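Local coordinates for acarbose Kinase Mak1 (PDB 6WB4), which probably transfers phosphate from ATP to the antidiabetic drug acarbose, as a pfkB-family carbohydrate kinase of the human microbiome, at residues R288-W296 with V308-R319; V157-L167 with Y190-A198. One frame throughout, in Å; residues are numbered along the deposited sequence.

Both contacts belong to the α/β domain of a pfkB (ribokinase-like) kinase, but they lie on opposite sides of the chain's centre: their own centres lie about 29 Å apart and their nearest atoms about 16 Å. Contact 2 closes before contact 1 opens along the chain, so the two are in series. Contact 2 joins the loop and helix start after strand 152-157 to the short helix 192-195, between strands 176-180 and 200-204, and lies at the glycan pocket, to which I159, Y190 and H191 belong; the side chain of S158 is about 3 Å from a calcium ion. Contact 1 packs the C-terminal helix on helix 283-298 at the nucleotide side, where G294 touches ATP.

Contact 1 of 2, residues R288-W296 with V308-R319; sequences RAGAVGGAW and VDVETLERLLAR
V292, A289 and W296 of helix 283-298 form the surface on which the C-terminal helix 310-318 packs, a helix pair of the ribokinase-like α/β fold. The local axes come within 9.8 Å and make an angle of 115°. Apolar contacts centre on V292, whose two methyls divide the work. CG1, anti to the backbone N (chi1 172°), meets L313 CD1 at 3.6 Å and L316 CD1 at 4.0 Å; CG2 touches L317 CD1. L317 spreads its two methyls on A289, CD1 3.5 Å from A289 N and CD2 against A289 CB. Loop residues I252 (on V292) and I254 (on L316) extend the packing, and H276 touches A289 and L317. V308 CB makes a CH-pi contact over a face of the five-membered ring of W296, 4.1 Å from its centroid, and T312 CG2 approaches CZ3 of the six-membered ring; R257 adds a cation-pi contact and S306 OG a hydrogen bond to W296 NE1. Polar contact across the pair is an end-on grip: R288 NH1 and NH2 both bond to L317 O, which is tilted from the guanidinium plane. D309 N-caps helix 310-318, its OD1 accepting from T312 N (3.0 Å) and T312 OG1 on opposite faces of the carboxylate plane.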
loop_
_atom_site.group_PDB
_atom_site.type_symbol
_atom_site.label_atom_id
_atom_site.label_comp_id
_atom_site.label_asym_id
_atom_site.label_seq_id
_atom_site.Cartn_x
_atom_site.Cartn_y
_atom_site.Cartn_z
ATOM N N ARG B 288 15.303 -17.620 28.027
ATOM C CA ARG B 288 14.286 -18.645 27.792
ATOM C C ARG B 288 12.896 -18.034 27.725
ATOM O O ARG B 288 12.063 -18.463 26.924
ATOM C CB ARG B 288 14.342 -19.740 28.857
ATOM C CG ARG B 288 15.112 -20.980 28.396
ATOM C CD ARG B 288 15.012 -22.137 29.375
ATOM N NE ARG B 288 13.838 -22.971 29.126
ATOM C CZ ARG B 288 12.895 -23.226 30.030
ATOM N NH1 ARG B 288 12.986 -22.718 31.251
ATOM N NH2 ARG B 288 11.864 -23.993 29.713
ATOM N N ALA B 289 12.646 -17.021 28.545
ATOM C CA ALA B 289 11.398 -16.276 28.424
ATOM C C ALA B 289 11.313 -15.716 27.012
ATOM O O ALA B 289 10.276 -15.820 26.357
ATOM C CB ALA B 289 11.317 -15.159 29.459
ATOM N N GLY B 290 12.430 -15.149 26.548
ATOM C CA GLY B 290 12.546 -14.604 25.205
ATOM C C GLY B 290 12.199 -15.636 24.154
ATOM O O GLY B 290 11.472 -15.332 23.203
ATOM N N ALA B 291 12.718 -16.854 24.311
ATOM C CA ALA B 291 12.421 -17.934 23.363
ATOM C C ALA B 291 10.928 -18.289 23.325
ATOM O O ALA B 291 10.382 -18.531 22.241
ATOM C CB ALA B 291 13.238 -19.168 23.698
ATOM N N VAL B 292 10.272 -18.301 24.495
ATOM C CA VAL B 292 8.835 -18.596 24.569
ATOM C C VAL B 292 8.049 -17.524 23.824
ATOM O O VAL B 292 7.164 -17.835 23.010
ATOM C CB VAL B 292 8.321 -18.711 26.037
ATOM C CG1 VAL B 292 6.798 -18.809 26.072
ATOM C CG2 VAL B 292 8.949 -19.912 26.756
ATOM N N GLY B 293 8.370 -16.265 24.110
ATOM C CA GLY B 293 7.788 -15.154 23.382
ATOM C C GLY B 293 7.972 -15.352 21.884
ATOM O O GLY B 293 7.019 -15.227 21.125
ATOM N N GLY B 294 9.196 -15.687 21.471
ATOM C CA GLY B 294 9.496 -15.961 20.080
ATOM C C GLY B 294 8.657 -17.081 19.476
ATOM O O GLY B 294 8.123 -16.941 18.370
ATOM N N ALA B 295 8.547 -18.198 20.192
ATOM C CA ALA B 295 7.771 -19.338 19.707
ATOM C C ALA B 295 6.299 -18.988 19.525
ATOM O O ALA B 295 5.653 -19.423 18.567
ATOM C CB ALA B 295 7.909 -20.512 20.650
ATOM N N TRP B 296 5.777 -18.192 20.446
ATOM C CA TRP B 296 4.376 -17.818 20.391
ATOM C C TRP B 296 4.075 -17.029 19.129
ATOM O O TRP B 296 3.149 -17.364 18.382
ATOM C CB TRP B 296 3.987 -17.005 21.622
ATOM C CG TRP B 296 2.534 -16.697 21.676
ATOM C CD1 TRP B 296 1.900 -15.581 21.202
ATOM C CD2 TRP B 296 1.516 -17.540 22.216
ATOM N NE1 TRP B 296 0.540 -15.676 21.435
ATOM C CE2 TRP B 296 0.284 -16.875 22.050
ATOM C CE3 TRP B 296 1.527 -18.795 22.832
ATOM C CZ2 TRP B 296 -0.916 -17.424 22.479
ATOM C CZ3 TRP B 296 0.338 -19.335 23.256
ATOM C CH2 TRP B 296 -0.869 -18.654 23.079
ATOM N N VAL B 308 2.220 -13.586 23.798
ATOM C CA VAL B 308 2.015 -14.442 24.960
ATOM C C VAL B 308 1.700 -13.591 26.196
ATOM O O VAL B 308 2.278 -12.518 26.378
ATOM C CB VAL B 308 3.247 -15.331 25.215
ATOM C CG1 VAL B 308 4.440 -14.489 25.706
ATOM C CG2 VAL B 308 2.920 -16.423 26.208
ATOM N N ASP B 309 0.751 -14.042 27.017
ATOM C CA ASP B 309 0.425 -13.340 28.260
ATOM C C ASP B 309 1.172 -13.973 29.433
ATOM O O ASP B 309 1.891 -14.950 29.237
ATOM C CB ASP B 309 -1.093 -13.317 28.506
ATOM C CG ASP B 309 -1.713 -14.709 28.677
ATOM O OD1 ASP B 309 -0.989 -15.703 28.894
ATOM O OD2 ASP B 309 -2.958 -14.800 28.611
ATOM N N VAL B 310 1.006 -13.421 30.638
ATOM C CA VAL B 310 1.723 -13.908 31.825
ATOM C C VAL B 310 1.456 -15.373 32.152
ATOM O O VAL B 310 2.386 -16.156 32.346
ATOM C CB VAL B 310 1.370 -13.080 33.087
ATOM C CG1 VAL B 310 1.859 -13.784 34.342
ATOM C CG2 VAL B 310 1.952 -11.695 32.996
ATOM N N GLU B 311 0.180 -15.725 32.246
ATOM C CA GLU B 311 -0.235 -17.076 32.600
ATOM C C GLU B 311 0.436 -18.109 31.696
ATOM O O GLU B 311 0.901 -19.148 32.158
ATOM C CB GLU B 311 -1.758 -17.181 32.504
ATOM C CG GLU B 311 -2.369 -18.474 32.996
ATOM C CD GLU B 311 -3.851 -18.558 32.664
ATOM O OE1 GLU B 311 -4.257 -18.008 31.614
ATOM O OE2 GLU B 311 -4.614 -19.159 33.451
ATOM N N THR B 312 0.506 -17.804 30.406
ATOM C CA THR B 312 1.038 -18.751 29.428
ATOM C C THR B 312 2.576 -18.786 29.417
ATOM O O THR B 312 3.179 -19.853 29.251
ATOM C CB THR B 312 0.507 -18.434 28.023
ATOM O OG1 THR B 312 -0.928 -18.383 28.057
ATOM C CG2 THR B 312 0.967 -19.489 27.027
ATOM N N LEU B 313 3.211 -17.627 29.583
ATOM C CA LEU B 313 4.670 -17.574 29.655
ATOM C C LEU B 313 5.155 -18.467 30.777
ATOM O O LEU B 313 5.949 -19.377 30.545
ATOM C CB LEU B 313 5.169 -16.154 29.903
ATOM C CG LEU B 313 6.693 -15.970 29.977
ATOM C CD1 LEU B 313 7.384 -16.496 28.729
ATOM C CD2 LEU B 313 7.054 -14.522 30.211
ATOM N N GLU B 314 4.615 -18.231 31.975
ATOM C CA GLU B 314 4.965 -18.989 33.177
ATOM C C GLU B 314 4.740 -20.485 33.008
ATOM O O GLU B 314 5.615 -21.288 33.334
ATOM C CB GLU B 314 4.146 -18.491 34.372
ATOM C CG GLU B 314 4.501 -17.094 34.851
ATOM C CD GLU B 314 3.714 -16.691 36.083
ATOM O OE1 GLU B 314 2.697 -17.358 36.391
ATOM O OE2 GLU B 314 4.114 -15.706 36.741
ATOM N N ARG B 315 3.578 -20.851 32.470
ATOM C CA ARG B 315 3.252 -22.254 32.216
ATOM C C ARG B 315 4.316 -22.890 31.309
ATOM O O ARG B 315 4.928 -23.891 31.673
ATOM C CB ARG B 315 1.846 -22.380 31.590
ATOM C CG ARG B 315 1.384 -23.825 31.359
ATOM C CD ARG B 315 0.049 -23.930 30.611
ATOM N NE ARG B 315 -0.975 -23.045 31.163
ATOM C CZ ARG B 315 -1.585 -22.071 30.501
ATOM N NH1 ARG B 315 -1.295 -21.833 29.229
ATOM N NH2 ARG B 315 -2.496 -21.333 31.119
ATOM N N LEU B 316 4.554 -22.291 30.147
ATOM C CA LEU B 316 5.507 -22.853 29.187
ATOM C C LEU B 316 6.942 -22.754 29.698
ATOM O O LEU B 316 7.753 -23.647 29.473
ATOM C CB LEU B 316 5.383 -22.160 27.830
ATOM C CG LEU B 316 3.996 -22.307 27.203
ATOM C CD1 LEU B 316 3.896 -21.544 25.869
ATOM C CD2 LEU B 316 3.618 -23.784 27.061
ATOM N N LEU B 317 7.252 -21.669 30.397
ATOM C CA LEU B 317 8.601 -21.472 30.920
ATOM C C LEU B 317 8.973 -22.551 31.944
ATOM O O LEU B 317 10.107 -23.025 31.960
ATOM C CB LEU B 317 8.717 -20.083 31.551
ATOM C CG LEU B 317 10.083 -19.410 31.629
ATOM C CD1 LEU B 317 10.782 -19.457 30.282
ATOM C CD2 LEU B 317 9.902 -17.972 32.086
ATOM N N ALA B 318 8.020 -22.955 32.783
ATOM C CA ALA B 318 8.306 -23.968 33.794
ATOM C C ALA B 318 8.491 -25.380 33.225
ATOM O O ALA B 318 9.085 -26.237 33.884
ATOM C CB ALA B 318 7.211 -23.975 34.861
ATOM N N ARG B 319 7.978 -25.625 32.020
ATOM C CA ARG B 319 8.014 -26.965 31.415
ATOM C C ARG B 319 9.345 -27.329 30.761
ATOM O O ARG B 319 10.415 -27.027 31.285
ATOM C CB ARG B 319 6.885 -27.095 30.384
ATOM C CG ARG B 319 5.529 -26.892 31.012
ATOM C CD ARG B 319 4.383 -26.818 30.025
ATOM N NE ARG B 319 4.109 -28.089 29.368
ATOM C CZ ARG B 319 2.970 -28.359 28.741
ATOM N NH1 ARG B 319 2.003 -27.456 28.722
ATOM N NH2 ARG B 319 2.784 -29.536 28.161
#

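Contact 2 of 2, residues V157-L167 with Y190-A198; sequences VSIMNWARYAL and YHKDFAYGA. With GLC (alpha-D-glucopyranose), chain D; AC1 (4,6-dideoxy-4-{[(1S,4R,5S,6S)-4,5,6-trihydroxy-3-(hydroxymethyl)cyclohex-2-en-1-yl]amino}-alpha-D-glucopyranose), chain C.
R164 NH2 is gripped by two oxygens, one from each segment: Y190 O, at 3.1 Å and 167° in the guanidinium plane, and N161 OD1. OD1 also accepts from R164 NE, which bonds to N161 O as well; N161 ND2 bonds to F136 O. R164 NH1 forms a salt bridge with the anti lone pair of D193 OD2. Together the guanidinium's bonds fix its rotation. It stands at 84° to the Y190 ring, with NH2 over one ring face, and its CZ makes a cation-pi contact 5.0 Å from the centroid. The opposite face of Y190 carries the glucose unit, C2 lying 3.5 Å from CD2. Y190 OH donates to I159 O from above the carbonyl plane. Segment 157-167 leaves the C-terminal end of strand 152-157 of the ribokinase-like α/β sheet, 190-198 lies between the next strands, 176-180 and 200-204, and both line the glycan pocket. An inverse gamma turn centred on I159 bends the chain; CG1 sits between backbone N and carbonyl carbon (chi1 53°), and its CD1 reaches O5 of AC1 while CG2 lies over a face of F194, 3.9 Å from that ring's centroid. V157 CG1 meets the edge of F194, and L167 CD2 packs on F194 CA and CD1. H191, stacked with W184, shares a 3.2 Å hydrogen bond between NE2 and glucose O3.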
loop_
_atom_site.group_PDB
_atom_site.type_symbol
_atom_site.label_atom_id
_atom_site.label_comp_id
_atom_site.label_asym_id
_atom_site.label_seq_id
_atom_site.Cartn_x
_atom_site.Cartn_y
_atom_site.Cartn_z
ATOM N N VAL B 157 15.400 1.328 22.488
ATOM C CA VAL B 157 15.612 2.329 21.460
ATOM C C VAL B 157 15.728 1.726 20.070
ATOM O O VAL B 157 16.677 0.993 19.767
ATOM C CB VAL B 157 16.868 3.159 21.769
ATOM C CG1 VAL B 157 17.186 4.092 20.634
ATOM C CG2 VAL B 157 16.684 3.929 23.070
ATOM N N SER B 158 14.746 2.051 19.230
ATOM C CA SER B 158 14.755 1.648 17.831
ATOM C C SER B 158 15.838 2.445 17.127
ATOM O O SER B 158 16.166 3.559 17.550
ATOM C CB SER B 158 13.384 1.872 17.175
ATOM O OG SER B 158 12.355 1.154 17.858
ATOM N N ILE B 159 16.398 1.878 16.064
ATOM C CA ILE B 159 17.529 2.504 15.403
ATOM C C ILE B 159 17.115 3.588 14.406
ATOM O O ILE B 159 17.586 3.615 13.268
ATOM C CB ILE B 159 18.423 1.446 14.691
ATOM C CG1 ILE B 159 17.623 0.554 13.741
ATOM C CG2 ILE B 159 19.161 0.600 15.721
ATOM C CD1 ILE B 159 18.450 -0.569 13.133
HETATM N N MSE B 160 16.236 4.488 14.844
HETATM C CA MSE B 160 16.035 5.740 14.127
HETATM C C MSE B 160 17.321 6.532 14.283
HETATM O O MSE B 160 18.009 6.405 15.300
HETATM C CB MSE B 160 14.845 6.541 14.668
HETATM C CG MSE B 160 13.446 5.964 14.410
HETATM SE SE MSE B 160 13.171 4.934 12.763
HETATM C CE MSE B 160 13.583 3.161 13.464
ATOM N N ASN B 161 17.645 7.355 13.292
ATOM C CA ASN B 161 18.926 8.044 13.274
ATOM C C ASN B 161 19.069 9.048 14.412
ATOM O O ASN B 161 20.152 9.197 14.985
ATOM C CB ASN B 161 19.123 8.737 11.931
ATOM C CG ASN B 161 20.513 9.323 11.776
ATOM O OD1 ASN B 161 21.480 8.821 12.354
ATOM N ND2 ASN B 161 20.621 10.383 10.982
ATOM N N TRP B 162 17.975 9.724 14.750
ATOM C CA TRP B 162 17.999 10.704 15.830
ATOM C C TRP B 162 17.955 10.011 17.193
ATOM O O TRP B 162 18.311 10.601 18.216
ATOM C CB TRP B 162 16.833 11.694 15.700
ATOM C CG TRP B 162 15.489 11.041 15.544
ATOM C CD1 TRP B 162 14.848 10.761 14.370
ATOM C CD2 TRP B 162 14.618 10.590 16.593
ATOM N NE1 TRP B 162 13.638 10.170 14.622
ATOM C CE2 TRP B 162 13.470 10.050 15.976
ATOM C CE3 TRP B 162 14.694 10.599 17.990
ATOM C CZ2 TRP B 162 12.406 9.517 16.709
ATOM C CZ3 TRP B 162 13.641 10.065 18.716
ATOM C CH2 TRP B 162 12.511 9.528 18.074
ATOM N N ALA B 163 17.515 8.757 17.203
ATOM C CA ALA B 163 17.324 8.037 18.458
ATOM C C ALA B 163 18.654 7.726 19.155
ATOM O O ALA B 163 18.680 7.405 20.350
ATOM C CB ALA B 163 16.541 6.758 18.213
ATOM N N ARG B 164 19.758 7.811 18.415
ATOM C CA ARG B 164 21.075 7.640 19.025
ATOM C C ARG B 164 21.269 8.627 20.191
ATOM O O ARG B 164 21.927 8.303 21.179
ATOM C CB ARG B 164 22.196 7.793 17.979
ATOM C CG ARG B 164 22.345 9.190 17.375
ATOM C CD ARG B 164 23.352 9.235 16.209
ATOM N NE ARG B 164 22.934 8.420 15.068
ATOM C CZ ARG B 164 23.497 7.263 14.733
ATOM N NH1 ARG B 164 24.510 6.798 15.446
ATOM N NH2 ARG B 164 23.058 6.571 13.689
ATOM N N TYR B 165 20.659 9.807 20.088
ATOM C CA TYR B 165 20.816 10.829 21.113
ATOM C C TYR B 165 19.880 10.574 22.293
ATOM O O TYR B 165 20.168 10.955 23.434
ATOM C CB TYR B 165 20.566 12.220 20.527
ATOM C CG TYR B 165 21.407 12.517 19.312
ATOM C CD1 TYR B 165 22.769 12.753 19.423
ATOM C CD2 TYR B 165 20.837 12.558 18.048
ATOM C CE1 TYR B 165 23.541 13.015 18.298
ATOM C CE2 TYR B 165 21.601 12.823 16.923
ATOM C CZ TYR B 165 22.947 13.050 17.056
ATOM O OH TYR B 165 23.693 13.312 15.934
ATOM N N ALA B 166 18.767 9.905 22.010
ATOM C CA ALA B 166 17.862 9.466 23.056
ATOM C C ALA B 166 18.530 8.383 23.895
ATOM O O ALA B 166 18.376 8.343 25.118
ATOM C CB ALA B 166 16.564 8.956 22.457
ATOM N N LEU B 167 19.257 7.492 23.228
ATOM C CA LEU B 167 19.998 6.442 23.915
ATOM C C LEU B 167 21.019 7.018 24.899
ATOM O O LEU B 167 21.039 6.617 26.063
ATOM C CB LEU B 167 20.684 5.535 22.891
ATOM C CG LEU B 167 21.507 4.357 23.407
ATOM C CD1 LEU B 167 20.705 3.538 24.403
ATOM C CD2 LEU B 167 21.941 3.491 22.228
ATOM N N TYR B 190 26.719 3.081 10.820
ATOM C CA TYR B 190 25.437 3.643 11.230
ATOM C C TYR B 190 24.967 3.099 12.575
ATOM O O TYR B 190 24.436 3.841 13.400
ATOM C CB TYR B 190 24.357 3.374 10.175
ATOM C CG TYR B 190 23.018 3.885 10.617
ATOM C CD1 TYR B 190 22.650 5.202 10.388
ATOM C CD2 TYR B 190 22.143 3.068 11.320
ATOM C CE1 TYR B 190 21.443 5.683 10.832
ATOM C CE2 TYR B 190 20.929 3.541 11.766
ATOM C CZ TYR B 190 20.586 4.841 11.513
ATOM O OH TYR B 190 19.381 5.304 11.950
ATOM N N HIS B 191 25.146 1.797 12.776
ATOM C CA HIS B 191 24.605 1.105 13.942
ATOM C C HIS B 191 25.457 1.235 15.202
ATOM O O HIS B 191 24.976 1.001 16.306
ATOM C CB HIS B 191 24.433 -0.385 13.631
ATOM C CG HIS B 191 23.677 -0.659 12.370
ATOM N ND1 HIS B 191 24.158 -0.319 11.124
ATOM C CD2 HIS B 191 22.479 -1.256 12.160
ATOM C CE1 HIS B 191 23.290 -0.690 10.201
ATOM N NE2 HIS B 191 22.262 -1.260 10.804
ATOM N N LYS B 192 26.716 1.613 15.035
ATOM C CA LYS B 192 27.699 1.464 16.102
ATOM C C LYS B 192 27.339 2.207 17.396
ATOM O O LYS B 192 27.536 1.673 18.490
ATOM C CB LYS B 192 29.074 1.897 15.590
ATOM C CG LYS B 192 29.776 0.806 14.781
ATOM C CD LYS B 192 31.074 1.300 14.162
ATOM C CE LYS B 192 31.687 0.256 13.235
ATOM N NZ LYS B 192 32.888 0.778 12.526
ATOM N N ASP B 193 26.791 3.413 17.277
ATOM C CA ASP B 193 26.366 4.167 18.454
ATOM C C ASP B 193 25.396 3.357 19.316
ATOM O O ASP B 193 25.448 3.396 20.545
ATOM C CB ASP B 193 25.700 5.478 18.039
ATOM C CG ASP B 193 26.688 6.613 17.873
ATOM O OD1 ASP B 193 27.712 6.615 18.583
ATOM O OD2 ASP B 193 26.427 7.513 17.049
ATOM N N PHE B 194 24.508 2.625 18.653
ATOM C CA PHE B 194 23.541 1.778 19.327
ATOM C C PHE B 194 24.197 0.509 19.864
ATOM O O PHE B 194 23.929 0.083 20.993
ATOM C CB PHE B 194 22.411 1.404 18.374
ATOM C CG PHE B 194 21.653 2.582 17.823
ATOM C CD1 PHE B 194 20.602 3.137 18.526
ATOM C CD2 PHE B 194 21.968 3.107 16.583
ATOM C CE1 PHE B 194 19.892 4.205 18.010
ATOM C CE2 PHE B 194 21.258 4.170 16.061
ATOM C CZ PHE B 194 20.219 4.720 16.775
ATOM N N ALA B 195 25.061 -0.089 19.048
ATOM C CA ALA B 195 25.761 -1.311 19.427
ATOM C C ALA B 195 26.650 -1.095 20.645
ATOM O O ALA B 195 26.750 -1.973 21.498
ATOM C CB ALA B 195 26.582 -1.830 18.266
ATOM N N TYR B 196 27.294 0.070 20.726
ATOM C CA TYR B 196 28.243 0.339 21.811
ATOM C C TYR B 196 27.604 1.134 22.939
ATOM O O TYR B 196 28.237 1.389 23.964
ATOM C CB TYR B 196 29.467 1.107 21.297
ATOM C CG TYR B 196 30.191 0.456 20.141
ATOM C CD1 TYR B 196 30.150 -0.918 19.945
ATOM C CD2 TYR B 196 30.920 1.223 19.243
ATOM C CE1 TYR B 196 30.816 -1.507 18.883
ATOM C CE2 TYR B 196 31.584 0.649 18.181
ATOM C CZ TYR B 196 31.531 -0.714 18.003
ATOM O OH TYR B 196 32.194 -1.281 16.939
ATOM N N GLY B 197 26.354 1.533 22.748
ATOM C CA GLY B 197 25.726 2.465 23.664
ATOM C C GLY B 197 24.623 1.902 24.544
ATOM O O GLY B 197 24.152 2.589 25.451
ATOM N N ALA B 198 24.211 0.661 24.300
ATOM C CA ALA B 198 23.103 0.100 25.069
ATOM C C ALA B 198 23.563 -0.987 26.027
ATOM O O ALA B 198 24.553 -1.672 25.783
ATOM C CB ALA B 198 22.024 -0.444 24.132
HETATM C C1 GLC D . 19.744 2.948 8.399
HETATM C C2 GLC D . 20.433 1.600 8.595
HETATM C C3 GLC D . 19.473 0.461 8.262
HETATM C C4 GLC D . 18.212 0.611 9.113
HETATM C C5 GLC D . 17.592 1.986 8.856
HETATM C C6 GLC D . 16.325 2.192 9.681
HETATM O O2 GLC D . 21.611 1.529 7.780
HETATM O O3 GLC D . 20.119 -0.799 8.490
HETATM O O4 GLC D . 17.274 -0.435 8.840
HETATM O O5 GLC D . 18.540 3.010 9.178
HETATM O O6 GLC D . 15.799 3.501 9.428
HETATM C C1 AC1 C . 17.391 -1.501 9.791
HETATM O O2 AC1 C . 18.314 -2.989 8.112
HETATM C C2 AC1 C . 17.300 -2.862 9.119
HETATM C C4A AC1 C . 10.767 -5.555 8.259
HETATM C C3 AC1 C . 15.925 -3.107 8.508
HETATM O O3 AC1 C . 15.831 -4.503 8.190
HETATM C C4 AC1 C . 14.777 -2.718 9.445
HETATM N N4A AC1 C . 13.571 -2.492 8.660
HETATM C C5 AC1 C . 15.050 -1.473 10.296
HETATM O O5 AC1 C . 16.383 -1.436 10.798
HETATM C C6 AC1 C . 14.124 -1.425 11.504
HETATM C C1B AC1 C . 12.839 -3.623 8.113
HETATM C C2B AC1 C . 11.406 -3.228 7.724
HETATM O O2B AC1 C . 11.165 -1.848 8.036
HETATM C C3B AC1 C . 10.342 -4.102 8.385
HETATM O O3B AC1 C . 9.057 -3.881 7.783
HETATM O O4 AC1 C . 9.719 -6.453 8.635
HETATM C C5B AC1 C . 11.915 -5.663 9.201
HETATM C C7B AC1 C . 12.907 -4.786 9.081
HETATM C C6B AC1 C . 11.961 -6.695 10.299
HETATM O O6B AC1 C . 12.354 -6.044 11.516
#